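PDB 6XYC: acetyl xylan esterase from Metagenome, which acts as a bifunctional feruloyl and acetyl xylan esterase with an alpha/beta-hydrolase fold, probably cleaving ester-linked groups from complex natural xylans. Local coordinates for residues Y39-I44 with S113-T118; I29-E34 with G71-S76; A164-F169 with D277-Q282; L22-L27 with N78-M83. All blocks are in the same frame, centred on the assembly; numbering follows the deposited sequence.

Contact 1. Residues Y39-I44 with S113-T118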
loop_
_atom_site.group_PDB
_atom_site.type_symbol
_atom_site.label_atom_id
_atom_site.label_comp_id
_atom_site.label_asym_id
_atom_site.label_seq_id
_atom_site.Cartn_x
_atom_site.Cartn_y
_atom_site.Cartn_z
ATOM N N TYR A 39 3.389 -11.016 17.387
ATOM C CA TYR A 39 4.099 -10.024 16.589
ATOM C C TYR A 39 3.127 -9.020 15.993
ATOM O O TYR A 39 2.142 -9.407 15.357
ATOM C CB TYR A 39 4.885 -10.684 15.452
ATOM C CG TYR A 39 5.806 -11.797 15.881
ATOM C CD1 TYR A 39 7.104 -11.530 16.285
ATOM C CD2 TYR A 39 5.374 -13.119 15.873
ATOM C CE1 TYR A 39 7.952 -12.544 16.670
ATOM C CE2 TYR A 39 6.212 -14.137 16.260
ATOM C CZ TYR A 39 7.496 -13.843 16.652
ATOM O OH TYR A 39 8.323 -14.864 17.035
ATOM N N LYS A 40 3.417 -7.736 16.184
ATOM C CA LYS A 40 2.745 -6.696 15.417
ATOM C C LYS A 40 3.041 -6.887 13.933
ATOM O O LYS A 40 4.081 -7.429 13.549
ATOM C CB LYS A 40 3.199 -5.313 15.890
ATOM C CG LYS A 40 3.321 -5.196 17.409
ATOM C CD LYS A 40 2.363 -4.158 17.999
ATOM C CE LYS A 40 2.278 -4.280 19.515
ATOM N NZ LYS A 40 2.766 -3.057 20.217
ATOM N N ALA A 41 2.107 -6.452 13.089
ATOM C CA ALA A 41 2.108 -6.855 11.692
ATOM C C ALA A 41 2.254 -5.666 10.749
ATOM O O ALA A 41 1.745 -4.568 11.006
ATOM C CB ALA A 41 0.827 -7.625 11.338
ATOM N N ILE A 42 2.953 -5.911 9.639
ATOM C CA ILE A 42 3.080 -4.950 8.546
ATOM C C ILE A 42 2.674 -5.653 7.257
ATOM O O ILE A 42 3.256 -6.688 6.903
ATOM C CB ILE A 42 4.508 -4.398 8.411
ATOM C CG1 ILE A 42 4.989 -3.796 9.736
ATOM C CG2 ILE A 42 4.570 -3.365 7.283
ATOM C CD1 ILE A 42 4.239 -2.561 10.173
ATOM N N ILE A 43 1.691 -5.091 6.554
ATOM C CA ILE A 43 1.301 -5.571 5.232
ATOM C C ILE A 43 2.112 -4.816 4.189
ATOM O O ILE A 43 2.216 -3.583 4.237
ATOM C CB ILE A 43 -0.205 -5.384 5.005
ATOM C CG1 ILE A 43 -0.991 -6.321 5.930
ATOM C CG2 ILE A 43 -0.562 -5.652 3.548
ATOM C CD1 ILE A 43 -2.465 -6.007 6.023
ATOM N N ILE A 44 2.710 -5.549 3.251
ATOM C CA ILE A 44 3.529 -4.919 2.222
ATOM C C ILE A 44 2.973 -5.264 0.850
ATOM O O ILE A 44 2.435 -6.355 0.625
ATOM C CB ILE A 44 5.015 -5.326 2.329
ATOM C CG1 ILE A 44 5.239 -6.780 1.913
ATOM C CG2 ILE A 44 5.525 -5.117 3.753
ATOM C CD1 ILE A 44 6.717 -7.174 1.861
ATOM N N SER A 113 -3.246 -5.601 17.451
ATOM C CA SER A 113 -3.362 -4.241 17.970
ATOM C C SER A 113 -2.605 -3.230 17.120
ATOM O O SER A 113 -2.827 -2.026 17.271
ATOM C CB SER A 113 -2.858 -4.182 19.412
ATOM O OG SER A 113 -1.467 -4.445 19.491
ATOM N N PHE A 114 -1.720 -3.690 16.237
ATOM C CA PHE A 114 -1.055 -2.815 15.281
ATOM C C PHE A 114 -0.908 -3.542 13.956
ATOM O O PHE A 114 -0.261 -4.591 13.887
ATOM C CB PHE A 114 0.318 -2.366 15.786
ATOM C CG PHE A 114 0.987 -1.371 14.888
ATOM C CD1 PHE A 114 0.655 -0.027 14.957
ATOM C CD2 PHE A 114 1.927 -1.776 13.952
ATOM C CE1 PHE A 114 1.260 0.893 14.129
ATOM C CE2 PHE A 114 2.538 -0.858 13.118
ATOM C CZ PHE A 114 2.206 0.480 13.209
ATOM N N ILE A 115 -1.508 -2.986 12.909
ATOM C CA ILE A 115 -1.331 -3.468 11.543
ATOM C C ILE A 115 -0.966 -2.250 10.708
ATOM O O ILE A 115 -1.838 -1.445 10.362
ATOM C CB ILE A 115 -2.579 -4.158 10.988
ATOM C CG1 ILE A 115 -2.980 -5.329 11.886
ATOM C CG2 ILE A 115 -2.332 -4.648 9.568
ATOM C CD1 ILE A 115 -4.218 -6.084 11.415
ATOM N N GLY A 116 0.317 -2.106 10.387
ATOM C CA GLY A 116 0.750 -1.096 9.448
ATOM C C GLY A 116 0.709 -1.608 8.024
ATOM O O GLY A 116 0.517 -2.797 7.768
ATOM N N ILE A 117 0.897 -0.687 7.083
ATOM C CA ILE A 117 0.844 -1.034 5.668
ATOM C C ILE A 117 1.845 -0.166 4.915
ATOM O O ILE A 117 2.026 1.015 5.225
ATOM C CB ILE A 117 -0.589 -0.891 5.111
ATOM C CG1 ILE A 117 -0.711 -1.591 3.762
ATOM C CG2 ILE A 117 -0.985 0.572 4.998
ATOM C CD1 ILE A 117 -2.138 -1.842 3.313
ATOM N N THR A 118 2.511 -0.770 3.931
ATOM C CA THR A 118 3.519 -0.075 3.146
ATOM C C THR A 118 3.607 -0.732 1.775
ATOM O O THR A 118 3.265 -1.906 1.603
ATOM C CB THR A 118 4.894 -0.101 3.839
ATOM O OG1 THR A 118 5.847 0.642 3.076
ATOM C CG2 THR A 118 5.383 -1.535 4.018
#
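Ile42 lies against Phe114, Gly116 and Thr118 where two parallel strands run side by side in the central sheet of the alpha/beta-hydrolase fold. Four backbone bonds hold the pair in register, among them Ile43 N to Gly116 O (2.8 Å) and Thr118 N to Ile43 O (2.8 Å). The side chain of Ile42 illustrates how such a ladder is sealed. From CB the short branch CG2 goes to the Thr118 methyl, 3.8 Å from Thr118 CG2. The longer branch sets CG1 beside the backbone N, and the turn about CB-CG1 (chi2 -66°) carries CD1 over the neighbouring strand. There CD1 meets the edge of the Phe114 ring at CE2 (3.8 Å) and rests 3.9 Å from Gly116 CA, where a beta carbon on Gly116 would collide with it. With an alanine here both branches are gone, and the Phe114 edge and the Thr118 methyl would probably face a gap above Gly116. On the other face Ile43 CD1 touches Ile115 CG2 (3.8 Å), while at the partly exposed end Lys40 CD crosses Phe114 CB (3.5 Å). Strand 73-77 pairs with strand 39-45 along its other edge, and strand 164-168 continues the sheet beyond strand 114-120. Over the Ile42 face lie Phe279 of helix 269-284 and Leu67 of helix 56-69.

Contact 2. Residues I29-E34 with G71-S76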
loop_
_atom_site.group_PDB
_atom_site.type_symbol
_atom_site.label_atom_id
_atom_site.label_comp_id
_atom_site.label_asym_id
_atom_site.label_seq_id
_atom_site.Cartn_x
_atom_site.Cartn_y
_atom_site.Cartn_z
ATOM N N ILE A 29 3.081 -14.942 4.666
ATOM C CA ILE A 29 3.235 -14.450 6.032
ATOM C C ILE A 29 4.573 -14.933 6.575
ATOM O O ILE A 29 4.873 -16.127 6.509
ATOM C CB ILE A 29 2.084 -14.924 6.938
ATOM C CG1 ILE A 29 0.735 -14.436 6.406
ATOM C CG2 ILE A 29 2.300 -14.433 8.359
ATOM C CD1 ILE A 29 -0.456 -15.022 7.135
ATOM N N TYR A 30 5.363 -14.015 7.124
ATOM C CA TYR A 30 6.654 -14.325 7.729
ATOM C C TYR A 30 6.696 -13.765 9.146
ATOM O O TYR A 30 6.297 -12.620 9.370
ATOM C CB TYR A 30 7.816 -13.737 6.920
ATOM C CG TYR A 30 7.869 -14.176 5.477
ATOM C CD1 TYR A 30 8.569 -15.310 5.104
ATOM C CD2 TYR A 30 7.229 -13.444 4.484
ATOM C CE1 TYR A 30 8.628 -15.709 3.785
ATOM C CE2 TYR A 30 7.276 -13.840 3.161
ATOM C CZ TYR A 30 7.981 -14.976 2.817
ATOM O OH TYR A 30 8.041 -15.380 1.504
ATOM N N LEU A 31 7.186 -14.573 10.108
ATOM C CA LEU A 31 7.385 -14.100 11.472
ATOM C C LEU A 31 8.878 -13.954 11.765
ATOM O O LEU A 31 9.681 -14.753 11.271
ATOM C CB LEU A 31 6.765 -15.054 12.495
ATOM C CG LEU A 31 5.316 -15.477 12.236
ATOM C CD1 LEU A 31 4.852 -16.471 13.297
ATOM C CD2 LEU A 31 4.392 -14.265 12.185
ATOM N N PRO A 32 9.284 -12.964 12.565
ATOM C CA PRO A 32 10.719 -12.700 12.731
ATOM C C PRO A 32 11.477 -13.886 13.312
ATOM O O PRO A 32 10.928 -14.716 14.038
ATOM C CB PRO A 32 10.758 -11.496 13.683
ATOM C CG PRO A 32 9.416 -10.835 13.534
ATOM C CD PRO A 32 8.445 -11.950 13.234
ATOM N N LYS A 33 12.768 -13.947 12.981
ATOM C CA LYS A 33 13.643 -14.965 13.557
ATOM C C LYS A 33 13.632 -14.892 15.075
ATOM O O LYS A 33 13.464 -15.908 15.761
ATOM C CB LYS A 33 15.062 -14.789 13.019
ATOM C CG LYS A 33 16.086 -15.745 13.619
ATOM C CD LYS A 33 16.069 -17.134 12.963
ATOM C CE LYS A 33 15.954 -17.091 11.444
ATOM N NZ LYS A 33 15.351 -18.324 10.872
ATOM N N GLU A 34 13.872 -13.702 15.614
ATOM C CA GLU A 34 13.745 -13.433 17.037
ATOM C C GLU A 34 12.356 -13.838 17.513
ATOM O O GLU A 34 11.392 -13.093 17.319
ATOM C CB GLU A 34 14.000 -11.950 17.316
ATOM C CG GLU A 34 13.368 -11.000 16.297
ATOM C CD GLU A 34 14.211 -9.759 16.028
ATOM O OE1 GLU A 34 13.639 -8.659 15.892
ATOM O OE2 GLU A 34 15.451 -9.873 15.946
ATOM N N GLY A 71 11.342 -6.666 14.177
ATOM C CA GLY A 71 10.437 -7.385 15.051
ATOM C C GLY A 71 9.000 -7.448 14.600
ATOM O O GLY A 71 8.133 -7.782 15.414
ATOM N N PHE A 72 8.714 -7.139 13.338
ATOM C CA PHE A 72 7.353 -7.170 12.824
ATOM C C PHE A 72 7.120 -8.444 12.022
ATOM O O PHE A 72 8.015 -8.917 11.315
ATOM C CB PHE A 72 7.070 -5.960 11.931
ATOM C CG PHE A 72 7.068 -4.652 12.662
ATOM C CD1 PHE A 72 8.214 -3.888 12.735
ATOM C CD2 PHE A 72 5.915 -4.189 13.266
ATOM C CE1 PHE A 72 8.213 -2.679 13.408
ATOM C CE2 PHE A 72 5.903 -2.984 13.942
ATOM C CZ PHE A 72 7.056 -2.227 14.010
ATOM N N ALA A 73 5.921 -9.003 12.153
ATOM C CA ALA A 73 5.430 -9.959 11.175
ATOM C C ALA A 73 5.202 -9.240 9.851
ATOM O O ALA A 73 4.740 -8.094 9.822
ATOM C CB ALA A 73 4.129 -10.600 11.656
ATOM N N VAL A 74 5.535 -9.909 8.748
ATOM C CA VAL A 74 5.421 -9.327 7.416
ATOM C C VAL A 74 4.426 -10.146 6.610
ATOM O O VAL A 74 4.559 -11.370 6.507
ATOM C CB VAL A 74 6.783 -9.262 6.700
ATOM C CG1 VAL A 74 6.586 -8.858 5.239
ATOM C CG2 VAL A 74 7.733 -8.297 7.413
ATOM N N ILE A 75 3.442 -9.468 6.030
ATOM C CA ILE A 75 2.445 -10.101 5.181
ATOM C C ILE A 75 2.508 -9.428 3.817
ATOM O O ILE A 75 2.119 -8.264 3.677
ATOM C CB ILE A 75 1.035 -10.001 5.782
ATOM C CG1 ILE A 75 1.031 -10.563 7.207
ATOM C CG2 ILE A 75 0.034 -10.738 4.925
ATOM C CD1 ILE A 75 1.122 -9.508 8.288
ATOM N N SER A 76 2.989 -10.151 2.814
ATOM C CA SER A 76 3.098 -9.637 1.453
ATOM C C SER A 76 1.945 -10.181 0.624
ATOM O O SER A 76 1.767 -11.399 0.529
ATOM C CB SER A 76 4.442 -10.022 0.835
ATOM O OG SER A 76 4.619 -9.389 -0.421
#
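Tyr30 and Val74 form an antiparallel hydrogen-bonded pair, and around it the packing grades from a tight ladder to a slack end. Tyr30 N gives to Val74 O at 2.8 Å and Val74 N returns the bond to Tyr30 O at 2.9 Å, both in the carbonyl plane. The same Val74 O also lies at the edge of the Tyr30 ring, near its plane. At the neighbouring non-hydrogen-bonded pair, Ile29 and Ile75 lie side by side and point the same way, with Ile29 CG1 at 4.0 Å from Ile75 CG1. Leu31 sets out away from the other strand, but with CG beside its own backbone N (chi1 -50°) it turns CD2 back to within 3.7 Å of Ala73 CB. Pro32, which has no N-H to extend the ladder, uses its ring instead: CG sits 3.3 Å from Phe72 O and 3.6 Å from Gly71 C. An alanine in its place lacks CG and CD, and is likely to open a gap over the Phe72 carbonyl and beside the ring of Tyr39. Beyond the proline the contact slackens. Gly71, which closes helix 56-69 in a Schellman motif, is approached by the exposed and poorly ordered carboxylate of Glu34, whose OE1 lies 3.5 Å from Gly71 N at an angle too poor for a bond. Polar complementarity is thus confined to the strand ladder; at its end apolar ring atoms cover Phe72 O, a buried acceptor left without a partner.

Contact 3. Residues A164-F169 with D277-Q282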
loop_
_atom_site.group_PDB
_atom_site.type_symbol
_atom_site.label_atom_id
_atom_site.label_comp_id
_atom_site.label_asym_id
_atom_site.label_seq_id
_atom_site.Cartn_x
_atom_site.Cartn_y
_atom_site.Cartn_z
ATOM N N ALA A 164 -0.956 2.726 10.426
ATOM C CA ALA A 164 0.132 3.591 9.989
ATOM C C ALA A 164 0.484 3.204 8.563
ATOM O O ALA A 164 0.255 2.062 8.145
ATOM C CB ALA A 164 1.357 3.466 10.904
ATOM N N VAL A 165 1.032 4.157 7.819
ATOM C CA VAL A 165 1.306 3.970 6.401
ATOM C C VAL A 165 2.718 4.446 6.103
ATOM O O VAL A 165 3.141 5.500 6.587
ATOM C CB VAL A 165 0.297 4.730 5.518
ATOM C CG1 VAL A 165 0.658 4.573 4.038
ATOM C CG2 VAL A 165 -1.128 4.264 5.791
ATOM N N VAL A 166 3.447 3.675 5.301
ATOM C CA VAL A 166 4.698 4.128 4.695
ATOM C C VAL A 166 4.535 4.038 3.184
ATOM O O VAL A 166 4.308 2.949 2.637
ATOM C CB VAL A 166 5.908 3.312 5.170
ATOM C CG1 VAL A 166 7.153 3.737 4.398
ATOM C CG2 VAL A 166 6.118 3.507 6.659
ATOM N N ASP A 167 4.647 5.184 2.516
ATOM C CA ASP A 167 4.389 5.320 1.086
ATOM C C ASP A 167 5.726 5.545 0.391
ATOM O O ASP A 167 6.330 6.619 0.517
ATOM C CB ASP A 167 3.411 6.467 0.842
ATOM C CG ASP A 167 3.439 6.987 -0.572
ATOM O OD1 ASP A 167 3.842 6.252 -1.496
ATOM O OD2 ASP A 167 3.040 8.157 -0.765
ATOM N N TRP A 168 6.200 4.523 -0.325
ATOM C CA TRP A 168 7.429 4.632 -1.107
ATOM C C TRP A 168 7.062 5.075 -2.524
ATOM O O TRP A 168 6.528 4.285 -3.306
ATOM C CB TRP A 168 8.195 3.313 -1.160
ATOM C CG TRP A 168 8.731 2.757 0.126
ATOM C CD1 TRP A 168 8.064 1.960 1.005
ATOM C CD2 TRP A 168 10.060 2.908 0.649
ATOM N NE1 TRP A 168 8.888 1.614 2.050
ATOM C CE2 TRP A 168 10.116 2.187 1.859
ATOM C CE3 TRP A 168 11.208 3.589 0.217
ATOM C CZ2 TRP A 168 11.268 2.134 2.646
ATOM C CZ3 TRP A 168 12.349 3.536 1.005
ATOM C CH2 TRP A 168 12.373 2.808 2.198
ATOM N N PHE A 169 7.369 6.328 -2.852
ATOM C CA PHE A 169 7.202 6.922 -4.187
ATOM C C PHE A 169 5.953 6.423 -4.924
ATOM O O PHE A 169 6.014 5.972 -6.068
ATOM C CB PHE A 169 8.466 6.729 -5.061
ATOM C CG PHE A 169 9.089 5.331 -5.013
ATOM C CD1 PHE A 169 10.163 5.059 -4.170
ATOM C CD2 PHE A 169 8.643 4.313 -5.852
ATOM C CE1 PHE A 169 10.744 3.797 -4.130
ATOM C CE2 PHE A 169 9.222 3.048 -5.807
ATOM C CZ PHE A 169 10.276 2.792 -4.949
ATOM N N ASP A 277 11.923 2.628 12.064
ATOM C CA ASP A 277 11.774 3.538 13.195
ATOM C C ASP A 277 10.355 4.090 13.256
ATOM O O ASP A 277 9.736 4.129 14.328
ATOM C CB ASP A 277 12.794 4.680 13.098
ATOM C CG ASP A 277 14.188 4.266 13.538
ATOM O OD1 ASP A 277 14.351 3.125 14.024
ATOM O OD2 ASP A 277 15.122 5.084 13.398
ATOM N N PHE A 278 9.821 4.509 12.105
ATOM C CA PHE A 278 8.466 5.048 12.044
ATOM C C PHE A 278 7.450 4.028 12.540
ATOM O O PHE A 278 6.649 4.309 13.440
ATOM C CB PHE A 278 8.169 5.481 10.603
ATOM C CG PHE A 278 6.741 5.874 10.361
ATOM C CD1 PHE A 278 6.292 7.143 10.708
ATOM C CD2 PHE A 278 5.849 4.991 9.777
ATOM C CE1 PHE A 278 4.973 7.518 10.486
ATOM C CE2 PHE A 278 4.526 5.357 9.553
ATOM C CZ PHE A 278 4.089 6.625 9.907
ATOM N N PHE A 279 7.481 2.822 11.971
ATOM C CA PHE A 279 6.540 1.788 12.390
ATOM C C PHE A 279 6.721 1.452 13.861
ATOM O O PHE A 279 5.740 1.218 14.575
ATOM C CB PHE A 279 6.701 0.522 11.535
ATOM C CG PHE A 279 5.950 0.562 10.231
ATOM C CD1 PHE A 279 4.657 1.051 10.145
ATOM C CD2 PHE A 279 6.543 0.082 9.072
ATOM C CE1 PHE A 279 3.983 1.076 8.938
ATOM C CE2 PHE A 279 5.870 0.106 7.869
ATOM C CZ PHE A 279 4.591 0.603 7.798
ATOM N N THR A 280 7.969 1.426 14.335
ATOM C CA THR A 280 8.204 1.120 15.744
ATOM C C THR A 280 7.623 2.210 16.634
ATOM O O THR A 280 6.950 1.924 17.629
ATOM C CB THR A 280 9.697 0.943 16.027
ATOM O OG1 THR A 280 10.197 -0.200 15.322
ATOM C CG2 THR A 280 9.931 0.767 17.534
ATOM N N GLU A 281 7.872 3.474 16.281
ATOM C CA GLU A 281 7.297 4.584 17.036
ATOM C C GLU A 281 5.773 4.533 17.006
ATOM O O GLU A 281 5.117 4.746 18.031
ATOM C CB GLU A 281 7.802 5.918 16.483
ATOM C CG GLU A 281 9.313 6.082 16.522
ATOM C CD GLU A 281 9.834 7.064 15.486
ATOM O OE1 GLU A 281 11.042 7.373 15.525
ATOM O OE2 GLU A 281 9.046 7.526 14.633
ATOM N N GLN A 282 5.192 4.245 15.838
ATOM C CA GLN A 282 3.741 4.157 15.734
ATOM C C GLN A 282 3.201 2.972 16.527
ATOM O O GLN A 282 2.119 3.052 17.117
ATOM C CB GLN A 282 3.329 4.043 14.266
ATOM C CG GLN A 282 3.632 5.275 13.436
ATOM C CD GLN A 282 2.729 6.444 13.781
ATOM O OE1 GLN A 282 1.510 6.297 13.871
ATOM N NE2 GLN A 282 3.326 7.614 13.978
#
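The ring of Phe279 receives Val166 CG2 over one face, displaced toward the rim, as a CH-pi contact of 3.9 Å to the ring centroid and 27° from the ring normal. At the edge of the same ring, in its plane, lies Ala164 O, 3.9 Å from Phe279 CE1. Phe278, the preceding residue of the helix, takes Gln282 CG over the centre of one of its faces, from one turn further on. Its CD2 and CE2 atoms meet the strand obliquely, CD2 3.5 Å from Val166 CG2 and CE2 3.3 Å from Val165 O. One valine methyl therefore fills the angle between two successive aromatic rings. The valine torsion explains this: CG2 stands beside the backbone N, opposite the carbonyl carbon. Ala164 closes the other end, its CB equally near Phe278 CE2 and Gln282 CG, each at 3.9 Å. Here the C-terminal helix 269-284 covers a middle strand of the alpha/beta-hydrolase sheet, running antiparallel to it with the segment axes 9.2 Å apart. Further along the strand Phe169 meets the ring of His262, a residue of the inhibitor pocket. No hydrogen bond joins the two segments. The polar groups look elsewhere: Gln282 NE2 binds Asp221 OD2, and Val166 O accepts from Thr118 OG1. Cohesion between these two segments therefore rests on shape and on methyl-to-ring packing, with Ala164 O at the edge of the Phe279 ring and Val165 O oblique to that of Phe278.

Contact 4. Residues L22-L27 with N78-M83; sequences LESHNL and NHRSSM
Asn78 and Arg80 grip the 3-10 turn at Glu23 and Ser24, so that the loop after strand 73-77 of the alpha/beta-hydrolase sheet is tied to the chain entering strand 26-32. Asn78 ND2 spends its hydrogens on two acceptors. It gives a nearly straight bond to Glu23 O (2.9 Å, 170°), which lies in the amide plane although the donor stands above the plane of the carbonyl. It also gives to a water at 2.8 Å from ND2, which in turn donates to Glu23 OE2. Glu23 O is satisfied twice, since Asn26 N comes to it from the opposite face of the carbonyl. Asn78 N binds Asn26 O at 3.0 Å, while Asn78 O accepts from Tyr17 OH. Arg80 packs its aliphatic part on the turn, CG lying 3.3 Å from Ser24 OG. A bend at chi3 (-71°) then brings one face of its guanidinium over His25 CE1, the two planes 64° apart. The polar ends converge outside the two segments: Arg80 NH2 makes a salt bridge to Asp93 OD1, the same oxygen that binds His25 NE2, and His25 ND1 reaches Asp20 OD1. Two carboxylates at its nitrogens would tend to stabilise a protonated imidazole, though the adjacent guanidinium, which shares Asp93, probably offsets part of that effect. Downstream, Ser81 OG accepts from Met83 N in an ST turn. His79, whose side chain is about 8 Å from the bound inhibitor, bonds forward to the next residue, ND1 donating to Arg80 O at 2.8 Å in the plane of the ring.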
loop_
_atom_site.group_PDB
_atom_site.type_symbol
_atom_site.label_atom_id
_atom_site.label_comp_id
_atom_site.label_asym_id
_atom_site.label_seq_id
_atom_site.Cartn_x
_atom_site.Cartn_y
_atom_site.Cartn_z
ATOM N N LEU A 22 -7.976 -18.016 -6.637
ATOM C CA LEU A 22 -7.183 -17.116 -7.462
ATOM C C LEU A 22 -5.854 -16.805 -6.796
ATOM O O LEU A 22 -5.811 -16.451 -5.614
ATOM C CB LEU A 22 -7.968 -15.830 -7.741
ATOM C CG LEU A 22 -9.302 -16.060 -8.461
ATOM C CD1 LEU A 22 -10.066 -14.751 -8.592
ATOM C CD2 LEU A 22 -9.089 -16.707 -9.823
ATOM N N GLU A 23 -4.768 -16.961 -7.556
ATOM C CA GLU A 23 -3.447 -16.598 -7.051
ATOM C C GLU A 23 -3.350 -15.103 -6.777
ATOM O O GLU A 23 -2.583 -14.676 -5.907
ATOM C CB GLU A 23 -2.381 -17.026 -8.055
ATOM C CG GLU A 23 -0.968 -16.961 -7.529
ATOM C CD GLU A 23 0.055 -17.361 -8.570
ATOM O OE1 GLU A 23 -0.151 -18.389 -9.249
ATOM O OE2 GLU A 23 1.070 -16.648 -8.711
ATOM N N SER A 24 -4.119 -14.297 -7.508
ATOM C CA SER A 24 -4.191 -12.864 -7.249
ATOM C C SER A 24 -4.704 -12.546 -5.856
ATOM O O SER A 24 -4.582 -11.398 -5.418
ATOM C CB SER A 24 -5.090 -12.199 -8.292
ATOM O OG SER A 24 -6.391 -12.765 -8.270
ATOM N N HIS A 25 -5.279 -13.522 -5.154
ATOM C CA HIS A 25 -5.775 -13.329 -3.799
ATOM C C HIS A 25 -4.997 -14.173 -2.796
ATOM O O HIS A 25 -5.555 -14.625 -1.790
ATOM C CB HIS A 25 -7.269 -13.647 -3.723
ATOM C CG HIS A 25 -8.141 -12.595 -4.333
ATOM N ND1 HIS A 25 -9.371 -12.881 -4.886
ATOM C CD2 HIS A 25 -7.963 -11.259 -4.476
ATOM C CE1 HIS A 25 -9.912 -11.766 -5.347
ATOM N NE2 HIS A 25 -9.079 -10.767 -5.108
ATOM N N ASN A 26 -3.718 -14.404 -3.066
ATOM C CA ASN A 26 -2.828 -15.080 -2.136
ATOM C C ASN A 26 -1.942 -14.073 -1.416
ATOM O O ASN A 26 -1.701 -12.966 -1.896
ATOM C CB ASN A 26 -1.951 -16.102 -2.859
ATOM C CG ASN A 26 -2.710 -17.340 -3.272
ATOM O OD1 ASN A 26 -3.839 -17.571 -2.848
ATOM N ND2 ASN A 26 -2.073 -18.161 -4.106
ATOM N N LEU A 27 -1.445 -14.484 -0.254
ATOM C CA LEU A 27 -0.460 -13.701 0.474
ATOM C C LEU A 27 0.550 -14.638 1.116
ATOM O O LEU A 27 0.325 -15.846 1.221
ATOM C CB LEU A 27 -1.120 -12.815 1.541
ATOM C CG LEU A 27 -2.128 -13.443 2.500
ATOM C CD1 LEU A 27 -1.434 -14.183 3.617
ATOM C CD2 LEU A 27 -3.038 -12.340 3.043
ATOM N N ASN A 78 -0.729 -10.339 -2.832
ATOM C CA ASN A 78 -1.067 -10.105 -4.228
ATOM C C ASN A 78 -2.362 -9.300 -4.325
ATOM O O ASN A 78 -3.178 -9.281 -3.404
ATOM C CB ASN A 78 -1.223 -11.430 -4.980
ATOM C CG ASN A 78 0.101 -12.096 -5.282
ATOM O OD1 ASN A 78 1.158 -11.467 -5.265
ATOM N ND2 ASN A 78 0.044 -13.389 -5.575
ATOM N N HIS A 79 -2.529 -8.613 -5.453
ATOM C CA HIS A 79 -3.801 -8.009 -5.822
ATOM C C HIS A 79 -4.032 -8.299 -7.297
ATOM O O HIS A 79 -3.110 -8.684 -8.017
ATOM C CB HIS A 79 -3.842 -6.499 -5.551
ATOM C CG HIS A 79 -2.873 -5.707 -6.366
ATOM N ND1 HIS A 79 -3.045 -5.474 -7.712
ATOM C CD2 HIS A 79 -1.714 -5.096 -6.023
ATOM C CE1 HIS A 79 -2.035 -4.752 -8.163
ATOM N NE2 HIS A 79 -1.213 -4.509 -7.158
ATOM N N ARG A 80 -5.274 -8.142 -7.743
ATOM C CA ARG A 80 -5.599 -8.447 -9.129
ATOM C C ARG A 80 -4.982 -7.415 -10.066
ATOM O O ARG A 80 -4.800 -6.246 -9.712
ATOM C CB ARG A 80 -7.111 -8.494 -9.335
ATOM C CG ARG A 80 -7.753 -9.808 -8.942
ATOM C CD ARG A 80 -9.267 -9.700 -8.994
ATOM N NE ARG A 80 -9.782 -8.871 -7.913
ATOM C CZ ARG A 80 -11.040 -8.450 -7.820
ATOM N NH1 ARG A 80 -11.928 -8.788 -8.746
ATOM N NH2 ARG A 80 -11.414 -7.693 -6.795
ATOM N N SER A 81 -4.654 -7.867 -11.275
ATOM C CA SER A 81 -4.089 -6.984 -12.285
ATOM C C SER A 81 -5.147 -6.023 -12.813
ATOM O O SER A 81 -6.322 -6.378 -12.961
ATOM C CB SER A 81 -3.516 -7.807 -13.444
ATOM O OG SER A 81 -3.185 -6.985 -14.553
ATOM N N SER A 82 -4.725 -4.789 -13.090
ATOM C CA SER A 82 -5.612 -3.844 -13.752
ATOM C C SER A 82 -6.124 -4.392 -15.073
ATOM O O SER A 82 -7.182 -3.962 -15.543
ATOM C CB SER A 82 -4.896 -2.514 -13.987
ATOM O OG SER A 82 -3.806 -2.675 -14.876
ATOM N N MET A 83 -5.397 -5.328 -15.689
ATOM C CA MET A 83 -5.818 -5.890 -16.963
ATOM C C MET A 83 -6.882 -6.969 -16.816
ATOM O O MET A 83 -7.508 -7.330 -17.815
ATOM C CB MET A 83 -4.604 -6.457 -17.704
ATOM C CG MET A 83 -3.606 -5.395 -18.129
ATOM S SD MET A 83 -2.122 -6.116 -18.838
ATOM C CE MET A 83 -1.404 -6.865 -17.381
HETATM O O HOH W 1 1.862 -15.161 -6.708
#

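Overall arrangement
Contacts 1 and 2 build neighbouring parts of one sheet, joined through strands 39-45 and 73-77: contact 1 is a buried parallel pair, contact 2 an antiparallel pair farther from the chain centre with an exposed end. Contact 3 covers the same sheet with a helix; Phe279 packs on Ile42 and Thr118 OG1 bonds Val166 O, so contacts 1 and 3 share one core. Contact 4, partly buried and about 24 Å from contact 3 between centres, reuses strand 26-32 but joins irregular chain. Chemistry follows place: backbone ladders with apolar flanks in contacts 1 and 2, apolar packing alone in contact 3, and a mix of backbone, side-chain and water-mediated bonds in contact 4, its charges paired outside the two segments.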